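Local structure of prolyl oligopeptidase (Novosphingobium capsulatum, 1YR2) at residues D172-S180 / T190-D198; W216-F227 / L239-L250. The protein probably acts as a serine endopeptidase that hydrolyses oligopeptides after proline and, much less readily, after alanine. All blocks are in the same frame, centred on the assembly; numbering follows the deposited sequence.

Interaction 1: D172-S180 / T190-D198; sequences DDGRLLAYS and TVKFVGVAD
The aromatic ring of Tyr179 lies under Lys192, whose CB stands over one ring face, 3.9 Å from the ring centroid, in a CH-pi contact. The tyrosine reaches this place because its CG sits between its own backbone N and carbonyl carbon (chi1 63°), which leans the ring across the neighbouring strand. From CB the lysine chain runs extended past the phenol and leads its amine away from strand 176-180, CD passing 3.8 Å from Tyr179 OH. The tyrosine side chain also touches Leu165 and Trp168 of strand 163-170. With an alanine in its place, the lysine methylenes would probably lose the surface they rest on and a gap would open beside Leu165 and Trp168. On the same face of the sheet Leu177 and Val194 lie side by side and point the same way, Leu177 CB touching Val194 CG1 at 3.8 Å. The other face carries Leu176, Ala178, Val191 and Phe193; Ala178 CB meets the Phe193 ring at CE2 (3.6 Å), approaching it obliquely. Leu177 with Val194 and Tyr179 with Lys192 are the hydrogen-bonded pairs, each joined by two backbone bonds. Past the strand ends Val196 N still binds Arg175 O (3.1 Å), and a water that donates to the same oxygen accepts from Ala197 N. Val196 CG2 packs on Gly174 O (3.5 Å), while Asp173 OD1 accepts from Arg175 N in an Asx turn. Strands 176-183 and 188-195 thus form an antiparallel beta hairpin, the two inner strands of a four-stranded blade in the beta-propeller of prolyl oligopeptidases.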
loop_
_atom_site.group_PDB
_atom_site.type_symbol
_atom_site.label_atom_id
_atom_site.label_comp_id
_atom_site.label_asym_id
_atom_site.label_seq_id
_atom_site.Cartn_x
_atom_site.Cartn_y
_atom_site.Cartn_z
ATOM N N ASP A 172 -19.178 24.940 3.793
ATOM C CA ASP A 172 -19.522 24.594 5.183
ATOM C C ASP A 172 -20.989 24.248 5.338
ATOM O O ASP A 172 -21.357 23.352 6.125
ATOM C CB ASP A 172 -19.150 25.737 6.153
ATOM C CG ASP A 172 -17.638 25.851 6.402
ATOM O OD1 ASP A 172 -16.850 25.025 5.859
ATOM O OD2 ASP A 172 -17.140 26.741 7.150
ATOM N N ASP A 173 -21.860 24.916 4.577
ATOM C CA ASP A 173 -23.297 24.622 4.661
ATOM C C ASP A 173 -23.812 23.717 3.528
ATOM O O ASP A 173 -25.012 23.460 3.424
ATOM C CB ASP A 173 -24.097 25.920 4.700
ATOM C CG ASP A 173 -24.052 26.669 3.374
ATOM O OD1 ASP A 173 -23.381 26.182 2.401
ATOM O OD2 ASP A 173 -24.617 27.797 3.230
ATOM N N GLY A 174 -22.898 23.275 2.677
ATOM C CA GLY A 174 -23.115 22.216 1.709
ATOM C C GLY A 174 -23.809 22.690 0.446
ATOM O O GLY A 174 -24.279 21.868 -0.352
ATOM N N ARG A 175 -23.948 23.998 0.285
ATOM C CA ARG A 175 -24.731 24.510 -0.836
ATOM C C ARG A 175 -23.916 24.741 -2.110
ATOM O O ARG A 175 -24.501 24.794 -3.211
ATOM C CB ARG A 175 -25.509 25.777 -0.448
ATOM C CG ARG A 175 -26.556 25.587 0.661
ATOM C CD ARG A 175 -27.411 26.839 0.884
ATOM N NE ARG A 175 -28.170 27.110 -0.343
ATOM C CZ ARG A 175 -29.334 26.533 -0.663
ATOM N NH1 ARG A 175 -29.911 25.697 0.156
ATOM N NH2 ARG A 175 -29.925 26.812 -1.823
ATOM N N LEU A 176 -22.585 24.816 -1.982
ATOM C CA LEU A 176 -21.680 24.964 -3.136
ATOM C C LEU A 176 -20.557 23.961 -3.045
ATOM O O LEU A 176 -20.238 23.480 -1.945
ATOM C CB LEU A 176 -21.041 26.355 -3.138
ATOM C CG LEU A 176 -21.995 27.507 -3.293
ATOM C CD1 LEU A 176 -21.227 28.800 -2.993
ATOM C CD2 LEU A 176 -22.610 27.531 -4.724
ATOM N N LEU A 177 -20.021 23.578 -4.190
ATOM C CA LEU A 177 -18.914 22.654 -4.235
ATOM C C LEU A 177 -17.838 23.202 -5.149
ATOM O O LEU A 177 -18.098 23.667 -6.263
ATOM C CB LEU A 177 -19.401 21.283 -4.681
ATOM C CG LEU A 177 -18.310 20.222 -4.669
ATOM C CD1 LEU A 177 -18.594 19.223 -3.646
ATOM C CD2 LEU A 177 -18.158 19.645 -6.036
ATOM N N ALA A 178 -16.624 23.166 -4.641
ATOM C CA ALA A 178 -15.457 23.604 -5.356
ATOM C C ALA A 178 -14.726 22.369 -5.776
ATOM O O ALA A 178 -14.658 21.389 -5.016
ATOM C CB ALA A 178 -14.557 24.477 -4.463
ATOM N N TYR A 179 -14.156 22.395 -6.989
ATOM C CA TYR A 179 -13.361 21.299 -7.426
ATOM C C TYR A 179 -12.209 21.702 -8.308
ATOM O O TYR A 179 -12.280 22.717 -8.961
ATOM C CB TYR A 179 -14.235 20.223 -8.077
ATOM C CG TYR A 179 -14.934 20.665 -9.289
ATOM C CD1 TYR A 179 -16.090 21.437 -9.211
ATOM C CD2 TYR A 179 -14.492 20.261 -10.531
ATOM C CE1 TYR A 179 -16.757 21.826 -10.369
ATOM C CE2 TYR A 179 -15.134 20.671 -11.659
ATOM C CZ TYR A 179 -16.274 21.423 -11.569
ATOM O OH TYR A 179 -16.937 21.814 -12.712
ATOM N N SER A 180 -11.158 20.883 -8.276
ATOM C CA SER A 180 -9.917 21.110 -9.004
ATOM C C SER A 180 -9.828 20.180 -10.214
ATOM O O SER A 180 -9.988 18.949 -10.058
ATOM C CB SER A 180 -8.797 20.742 -8.061
ATOM O OG SER A 180 -7.641 21.222 -8.567
ATOM N N THR A 190 -7.233 24.079 -12.559
ATOM C CA THR A 190 -8.239 25.119 -12.662
ATOM C C THR A 190 -9.239 24.772 -11.585
ATOM O O THR A 190 -9.686 23.625 -11.537
ATOM C CB THR A 190 -8.955 25.095 -13.985
ATOM O OG1 THR A 190 -8.017 25.322 -15.059
ATOM C CG2 THR A 190 -10.056 26.254 -14.051
ATOM N N VAL A 191 -9.584 25.718 -10.708
ATOM C CA VAL A 191 -10.621 25.459 -9.717
ATOM C C VAL A 191 -11.944 25.993 -10.211
ATOM O O VAL A 191 -12.018 27.097 -10.645
ATOM C CB VAL A 191 -10.279 26.066 -8.380
ATOM C CG1 VAL A 191 -11.401 25.847 -7.390
ATOM C CG2 VAL A 191 -8.958 25.432 -7.840
ATOM N N LYS A 192 -12.978 25.170 -10.181
ATOM C CA LYS A 192 -14.312 25.508 -10.703
ATOM C C LYS A 192 -15.300 25.250 -9.555
ATOM O O LYS A 192 -14.959 24.666 -8.524
ATOM C CB LYS A 192 -14.656 24.596 -11.870
ATOM C CG LYS A 192 -13.818 24.840 -13.094
ATOM C CD LYS A 192 -14.224 23.980 -14.259
ATOM C CE LYS A 192 -13.150 24.048 -15.322
ATOM N NZ LYS A 192 -13.568 23.430 -16.598
ATOM N N PHE A 193 -16.532 25.656 -9.756
ATOM C CA PHE A 193 -17.543 25.557 -8.721
ATOM C C PHE A 193 -18.863 25.090 -9.370
ATOM O O PHE A 193 -19.212 25.466 -10.494
ATOM C CB PHE A 193 -17.739 26.926 -8.040
ATOM C CG PHE A 193 -16.498 27.508 -7.391
ATOM C CD1 PHE A 193 -15.557 28.217 -8.131
ATOM C CD2 PHE A 193 -16.282 27.359 -6.007
ATOM C CE1 PHE A 193 -14.425 28.721 -7.536
ATOM C CE2 PHE A 193 -15.189 27.899 -5.393
ATOM C CZ PHE A 193 -14.245 28.576 -6.125
ATOM N N VAL A 194 -19.632 24.324 -8.603
ATOM C CA VAL A 194 -20.976 23.933 -8.993
ATOM C C VAL A 194 -21.933 24.230 -7.817
ATOM O O VAL A 194 -21.546 24.195 -6.638
ATOM C CB VAL A 194 -20.967 22.445 -9.402
ATOM C CG1 VAL A 194 -20.610 21.540 -8.251
ATOM C CG2 VAL A 194 -22.245 22.013 -9.977
ATOM N N GLY A 195 -23.157 24.630 -8.153
ATOM C CA GLY A 195 -24.227 24.745 -7.183
ATOM C C GLY A 195 -24.781 23.361 -6.939
ATOM O O GLY A 195 -25.057 22.583 -7.843
ATOM N N VAL A 196 -24.936 23.022 -5.690
ATOM C CA VAL A 196 -25.245 21.659 -5.361
ATOM C C VAL A 196 -26.709 21.310 -5.641
ATOM O O VAL A 196 -26.996 20.209 -6.137
ATOM C CB VAL A 196 -24.880 21.364 -3.899
ATOM C CG1 VAL A 196 -25.356 20.019 -3.491
ATOM C CG2 VAL A 196 -23.345 21.454 -3.697
ATOM N N ALA A 197 -27.637 22.212 -5.297
ATOM C CA ALA A 197 -29.076 21.960 -5.476
ATOM C C ALA A 197 -29.386 21.551 -6.917
ATOM O O ALA A 197 -30.081 20.556 -7.142
ATOM C CB ALA A 197 -29.911 23.198 -5.096
ATOM N N ASP A 198 -28.884 22.296 -7.892
ATOM C CA ASP A 198 -29.178 21.993 -9.308
ATOM C C ASP A 198 -28.040 21.349 -10.107
ATOM O O ASP A 198 -28.254 20.903 -11.225
ATOM C CB ASP A 198 -29.695 23.214 -10.060
ATOM C CG ASP A 198 -28.724 24.390 -10.047
ATOM O OD1 ASP A 198 -27.536 24.266 -9.598
ATOM O OD2 ASP A 198 -29.092 25.514 -10.462
HETATM O O HOH W 1 -27.200 24.480 -3.529
#

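Interaction 2: W216-F227 / L239-L250; sequences WLGNDALLYSRF and LNYNQTVWLHRL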
loop_
_atom_site.group_PDB
_atom_site.type_symbol
_atom_site.label_atom_id
_atom_site.label_comp_id
_atom_site.label_asym_id
_atom_site.label_seq_id
_atom_site.Cartn_x
_atom_site.Cartn_y
_atom_site.Cartn_z
ATOM N N TRP A 216 -12.699 26.013 2.357
ATOM C CA TRP A 216 -13.727 27.037 2.400
ATOM C C TRP A 216 -13.570 27.881 3.666
ATOM O O TRP A 216 -13.281 27.364 4.750
ATOM C CB TRP A 216 -15.117 26.382 2.395
ATOM C CG TRP A 216 -15.540 25.877 1.045
ATOM C CD1 TRP A 216 -15.308 24.639 0.513
ATOM C CD2 TRP A 216 -16.240 26.610 0.037
ATOM N NE1 TRP A 216 -15.859 24.542 -0.737
ATOM C CE2 TRP A 216 -16.417 25.747 -1.069
ATOM C CE3 TRP A 216 -16.773 27.896 -0.024
ATOM C CZ2 TRP A 216 -17.068 26.139 -2.230
ATOM C CZ3 TRP A 216 -17.413 28.293 -1.150
ATOM C CH2 TRP A 216 -17.588 27.401 -2.248
ATOM N N LEU A 217 -13.752 29.186 3.497
ATOM C CA LEU A 217 -13.850 30.134 4.574
ATOM C C LEU A 217 -15.320 30.488 4.632
ATOM O O LEU A 217 -15.795 31.327 3.887
ATOM C CB LEU A 217 -12.975 31.323 4.282
ATOM C CG LEU A 217 -12.777 32.313 5.405
ATOM C CD1 LEU A 217 -11.680 31.879 6.320
ATOM C CD2 LEU A 217 -12.521 33.702 4.818
ATOM N N GLY A 218 -16.044 29.788 5.467
ATOM C CA GLY A 218 -17.503 29.843 5.483
ATOM C C GLY A 218 -18.140 29.333 4.199
ATOM O O GLY A 218 -17.682 28.329 3.652
ATOM N N ASN A 219 -19.222 29.987 3.750
ATOM C CA ASN A 219 -20.013 29.487 2.618
ATOM C C ASN A 219 -19.805 30.167 1.286
ATOM O O ASN A 219 -20.351 29.699 0.296
ATOM C CB ASN A 219 -21.495 29.493 2.998
ATOM C CG ASN A 219 -21.730 28.769 4.331
ATOM O OD1 ASN A 219 -21.260 27.664 4.507
ATOM N ND2 ASN A 219 -22.412 29.387 5.233
ATOM N N ASP A 220 -18.984 31.206 1.234
ATOM C CA ASP A 220 -18.854 32.015 0.019
ATOM C C ASP A 220 -17.475 32.537 -0.237
ATOM O O ASP A 220 -17.329 33.565 -0.909
ATOM C CB ASP A 220 -19.799 33.213 0.102
ATOM C CG ASP A 220 -19.530 34.062 1.321
ATOM O OD1 ASP A 220 -18.486 33.863 1.994
ATOM O OD2 ASP A 220 -20.309 34.952 1.701
ATOM N N ALA A 221 -16.446 31.853 0.298
ATOM C CA ALA A 221 -15.070 32.206 -0.025
ATOM C C ALA A 221 -14.207 30.965 0.143
ATOM O O ALA A 221 -14.506 30.112 0.987
ATOM C CB ALA A 221 -14.553 33.334 0.865
ATOM N N LEU A 222 -13.129 30.916 -0.624
ATOM C CA LEU A 222 -12.266 29.741 -0.729
ATOM C C LEU A 222 -10.803 30.166 -0.680
ATOM O O LEU A 222 -10.398 31.052 -1.432
ATOM C CB LEU A 222 -12.523 29.047 -2.070
ATOM C CG LEU A 222 -11.825 27.683 -2.169
ATOM C CD1 LEU A 222 -12.632 26.578 -1.530
ATOM C CD2 LEU A 222 -11.505 27.310 -3.580
ATOM N N LEU A 223 -10.044 29.568 0.231
ATOM C CA LEU A 223 -8.585 29.705 0.261
ATOM C C LEU A 223 -7.914 28.658 -0.620
ATOM O O LEU A 223 -8.298 27.482 -0.619
ATOM C CB LEU A 223 -8.054 29.488 1.686
ATOM C CG LEU A 223 -8.403 30.538 2.711
ATOM C CD1 LEU A 223 -8.224 29.988 4.120
ATOM C CD2 LEU A 223 -7.553 31.761 2.544
ATOM N N TYR A 224 -6.896 29.098 -1.345
ATOM C CA TYR A 224 -6.185 28.256 -2.280
ATOM C C TYR A 224 -4.754 28.781 -2.437
ATOM O O TYR A 224 -4.423 29.889 -2.017
ATOM C CB TYR A 224 -6.910 28.234 -3.639
ATOM C CG TYR A 224 -6.881 29.551 -4.408
ATOM C CD1 TYR A 224 -7.784 30.590 -4.116
ATOM C CD2 TYR A 224 -5.965 29.764 -5.426
ATOM C CE1 TYR A 224 -7.733 31.776 -4.801
ATOM C CE2 TYR A 224 -5.890 30.975 -6.096
ATOM C CZ TYR A 224 -6.823 31.961 -5.814
ATOM O OH TYR A 224 -6.782 33.129 -6.536
ATOM N N SER A 225 -3.901 27.960 -3.012
ATOM C CA SER A 225 -2.537 28.356 -3.293
ATOM C C SER A 225 -2.297 28.395 -4.789
ATOM O O SER A 225 -2.868 27.608 -5.544
ATOM C CB SER A 225 -1.564 27.378 -2.634
ATOM O OG SER A 225 -1.801 27.323 -1.222
ATOM N N ARG A 226 -1.487 29.363 -5.212
ATOM C CA ARG A 226 -1.201 29.596 -6.606
ATOM C C ARG A 226 0.230 30.148 -6.787
ATOM O O ARG A 226 0.892 30.500 -5.819
ATOM C CB ARG A 226 -2.185 30.571 -7.213
ATOM C CG ARG A 226 -2.181 31.984 -6.607
ATOM C CD ARG A 226 -2.913 33.020 -7.497
ATOM N NE ARG A 226 -2.075 33.272 -8.658
ATOM C CZ ARG A 226 -2.430 33.986 -9.732
ATOM N NH1 ARG A 226 -3.612 34.592 -9.762
ATOM N NH2 ARG A 226 -1.567 34.105 -10.751
ATOM N N PHE A 227 0.637 30.225 -8.043
ATOM C CA PHE A 227 1.915 30.780 -8.464
ATOM C C PHE A 227 1.669 31.902 -9.463
ATOM O O PHE A 227 0.587 32.030 -9.992
ATOM C CB PHE A 227 2.790 29.729 -9.139
ATOM C CG PHE A 227 3.235 28.639 -8.214
ATOM C CD1 PHE A 227 2.378 27.589 -7.873
ATOM C CD2 PHE A 227 4.513 28.648 -7.692
ATOM C CE1 PHE A 227 2.790 26.556 -6.988
ATOM C CE2 PHE A 227 4.913 27.655 -6.825
ATOM C CZ PHE A 227 4.024 26.592 -6.471
ATOM N N LEU A 239 8.645 27.440 -12.825
ATOM C CA LEU A 239 9.544 27.209 -11.710
ATOM C C LEU A 239 8.628 27.285 -10.478
ATOM O O LEU A 239 7.807 28.208 -10.340
ATOM C CB LEU A 239 10.698 28.249 -11.701
ATOM C CG LEU A 239 12.045 28.049 -12.483
ATOM C CD1 LEU A 239 12.704 26.653 -12.284
ATOM C CD2 LEU A 239 11.940 28.356 -13.996
ATOM N N ASN A 240 8.688 26.277 -9.622
ATOM C CA ASN A 240 7.815 26.265 -8.437
ATOM C C ASN A 240 8.324 27.174 -7.340
ATOM O O ASN A 240 8.474 26.727 -6.203
ATOM C CB ASN A 240 7.548 24.838 -7.903
ATOM C CG ASN A 240 7.109 23.875 -9.004
ATOM O OD1 ASN A 240 6.360 24.245 -9.920
ATOM N ND2 ASN A 240 7.613 22.641 -8.944
ATOM N N TYR A 241 8.574 28.446 -7.669
ATOM C CA TYR A 241 8.899 29.456 -6.634
ATOM C C TYR A 241 7.771 30.415 -6.266
ATOM O O TYR A 241 6.918 30.765 -7.072
ATOM C CB TYR A 241 10.145 30.303 -7.022
ATOM C CG TYR A 241 11.371 29.458 -7.359
ATOM C CD1 TYR A 241 11.652 28.294 -6.654
ATOM C CD2 TYR A 241 12.230 29.814 -8.397
ATOM C CE1 TYR A 241 12.774 27.496 -6.966
ATOM C CE2 TYR A 241 13.334 29.026 -8.725
ATOM C CZ TYR A 241 13.591 27.860 -7.991
ATOM O OH TYR A 241 14.669 27.078 -8.288
ATOM N N ASN A 242 7.825 30.878 -5.023
ATOM C CA ASN A 242 6.954 31.936 -4.542
ATOM C C ASN A 242 5.466 31.583 -4.542
ATOM O O ASN A 242 4.606 32.425 -4.807
ATOM C CB ASN A 242 7.232 33.232 -5.307
ATOM C CG ASN A 242 8.577 33.817 -4.932
ATOM O OD1 ASN A 242 8.829 34.093 -3.757
ATOM N ND2 ASN A 242 9.420 34.011 -5.906
ATOM N N GLN A 243 5.171 30.345 -4.184
ATOM C CA GLN A 243 3.801 29.966 -3.993
ATOM C C GLN A 243 3.124 30.884 -2.941
ATOM O O GLN A 243 3.715 31.246 -1.905
ATOM C CB GLN A 243 3.714 28.511 -3.546
ATOM C CG GLN A 243 2.260 28.021 -3.460
ATOM C CD GLN A 243 2.135 26.531 -3.113
ATOM O OE1 GLN A 243 2.814 26.039 -2.201
ATOM N NE2 GLN A 243 1.279 25.807 -3.878
ATOM N N THR A 244 1.909 31.302 -3.214
ATOM C CA THR A 244 1.178 32.223 -2.318
ATOM C C THR A 244 -0.258 31.760 -2.056
ATOM O O THR A 244 -0.858 31.138 -2.901
ATOM C CB THR A 244 1.210 33.679 -2.831
ATOM O OG1 THR A 244 0.704 33.730 -4.162
ATOM C CG2 THR A 244 2.617 34.156 -2.987
ATOM N N VAL A 245 -0.748 32.023 -0.852
ATOM C CA VAL A 245 -2.107 31.683 -0.434
ATOM C C VAL A 245 -2.972 32.927 -0.660
ATOM O O VAL A 245 -2.566 34.007 -0.265
ATOM C CB VAL A 245 -2.149 31.252 1.028
ATOM C CG1 VAL A 245 -3.600 30.887 1.446
ATOM C CG2 VAL A 245 -1.255 30.109 1.258
ATOM N N TRP A 246 -4.092 32.749 -1.368
ATOM C CA TRP A 246 -5.095 33.776 -1.674
ATOM C C TRP A 246 -6.496 33.345 -1.257
ATOM O O TRP A 246 -6.759 32.143 -1.062
ATOM C CB TRP A 246 -5.121 34.047 -3.163
ATOM C CG TRP A 246 -3.883 34.588 -3.728
ATOM C CD1 TRP A 246 -2.672 33.931 -3.913
ATOM C CD2 TRP A 246 -3.683 35.924 -4.216
ATOM N NE1 TRP A 246 -1.757 34.790 -4.481
ATOM C CE2 TRP A 246 -2.352 36.004 -4.702
ATOM C CE3 TRP A 246 -4.512 37.074 -4.304
ATOM C CZ2 TRP A 246 -1.822 37.180 -5.252
ATOM C CZ3 TRP A 246 -3.994 38.222 -4.843
ATOM C CH2 TRP A 246 -2.652 38.278 -5.312
ATOM N N LEU A 247 -7.394 34.337 -1.185
ATOM C CA LEU A 247 -8.799 34.146 -0.829
ATOM C C LEU A 247 -9.608 34.592 -2.031
ATOM O O LEU A 247 -9.497 35.734 -2.494
ATOM C CB LEU A 247 -9.200 34.945 0.408
ATOM C CG LEU A 247 -10.643 34.831 0.889
ATOM C CD1 LEU A 247 -10.863 33.409 1.427
ATOM C CD2 LEU A 247 -10.953 35.866 1.943
ATOM N N HIS A 248 -10.436 33.691 -2.529
ATOM C CA HIS A 248 -11.378 34.035 -3.571
ATOM C C HIS A 248 -12.781 34.217 -2.995
ATOM O O HIS A 248 -13.320 33.301 -2.352
ATOM C CB HIS A 248 -11.440 32.954 -4.654
ATOM C CG HIS A 248 -12.453 33.243 -5.710
ATOM N ND1 HIS A 248 -12.358 34.339 -6.533
ATOM C CD2 HIS A 248 -13.613 32.613 -6.048
ATOM C CE1 HIS A 248 -13.392 34.356 -7.362
ATOM N NE2 HIS A 248 -14.177 33.333 -7.078
ATOM N N ARG A 249 -13.404 35.345 -3.320
ATOM C CA ARG A 249 -14.818 35.569 -2.958
ATOM C C ARG A 249 -15.768 35.221 -4.089
ATOM O O ARG A 249 -15.598 35.630 -5.215
ATOM C CB ARG A 249 -15.018 37.000 -2.454
ATOM C CG ARG A 249 -14.358 37.194 -1.058
ATOM C CD ARG A 249 -14.587 38.584 -0.483
ATOM N NE ARG A 249 -13.973 38.755 0.832
ATOM C CZ ARG A 249 -12.760 39.242 1.028
ATOM N NH1 ARG A 249 -11.981 39.610 0.009
ATOM N NH2 ARG A 249 -12.326 39.365 2.259
ATOM N N LEU A 250 -16.754 34.399 -3.793
ATOM C CA LEU A 250 -17.525 33.796 -4.858
ATOM C C LEU A 250 -18.341 34.904 -5.509
ATOM O O LEU A 250 -18.797 35.782 -4.816
ATOM C CB LEU A 250 -18.411 32.676 -4.296
ATOM C CG LEU A 250 -17.904 31.241 -4.262
ATOM C CD1 LEU A 250 -17.669 30.749 -5.680
ATOM C CD2 LEU A 250 -16.639 31.069 -3.398
#
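Arg226 lays its aliphatic chain over the Trp246 indole, CD above the ring face and 3.9 Å from the centroid of the five-membered ring. The chain then bends at chi3 (-72°), and NE and NH2 both grip Phe227 O side-on; any cation-pi attraction from the guanidinium is long and weak. Trp246 NE1 donates to Thr244 OG1 (2.7 Å), which helps fix how the indole is turned. Beyond it Tyr224 CZ packs on Trp246 CB (3.8 Å), while its OH and His248 ND1 bind the two carboxylate oxygens of Asp257. Across the sheet Leu247 CD1 touches Ala221 CB (3.7 Å), Leu223 CD2 and Leu217 CD2. The buried Phe227 ring is tightly held too, with Gln243 CB over one face, Tyr241 O at its edge (3.3 Å from CD2) and Asn240 C 3.5 Å from CE2. By contrast, the side chains of Leu239, Tyr241 and Asn242 are exposed and add little. At the other end Leu250 packs CD2 on Trp216 CZ3 (3.7 Å) and its N binds Asp220 O, while the side chains of Asp220 and Arg249 form the loose edge, Arg249 NH1 turning to Gln258. Strands 221-226 and 244-249 are the two inner strands of a four-stranded antiparallel sheet, one blade of the beta-propeller.

In the fold
From the N terminus, strand 176-183 turns back into strand 188-195, and interaction 1 closes this short hairpin. The chain then runs out along strand 204-210, the last of that blade, and starts the next sheet with strand 215-216. Interaction 2 closes a longer loop, partly unmodelled, between strands 221-226 and 244-249. The two contacts follow in series, neither nested nor crossed; each joins the two middle strands of its own blade, and the blades are neighbours. Their sheets pack on each other: Leu222 meets Val191 and Phe193, Leu250 also rests on Phe193, and Leu176 and Ala178 touch Trp216. Asp173 N, before the first hairpin, makes a weak hydrogen bond to Asn219 OD1, in the turn that leads into strand 221-226.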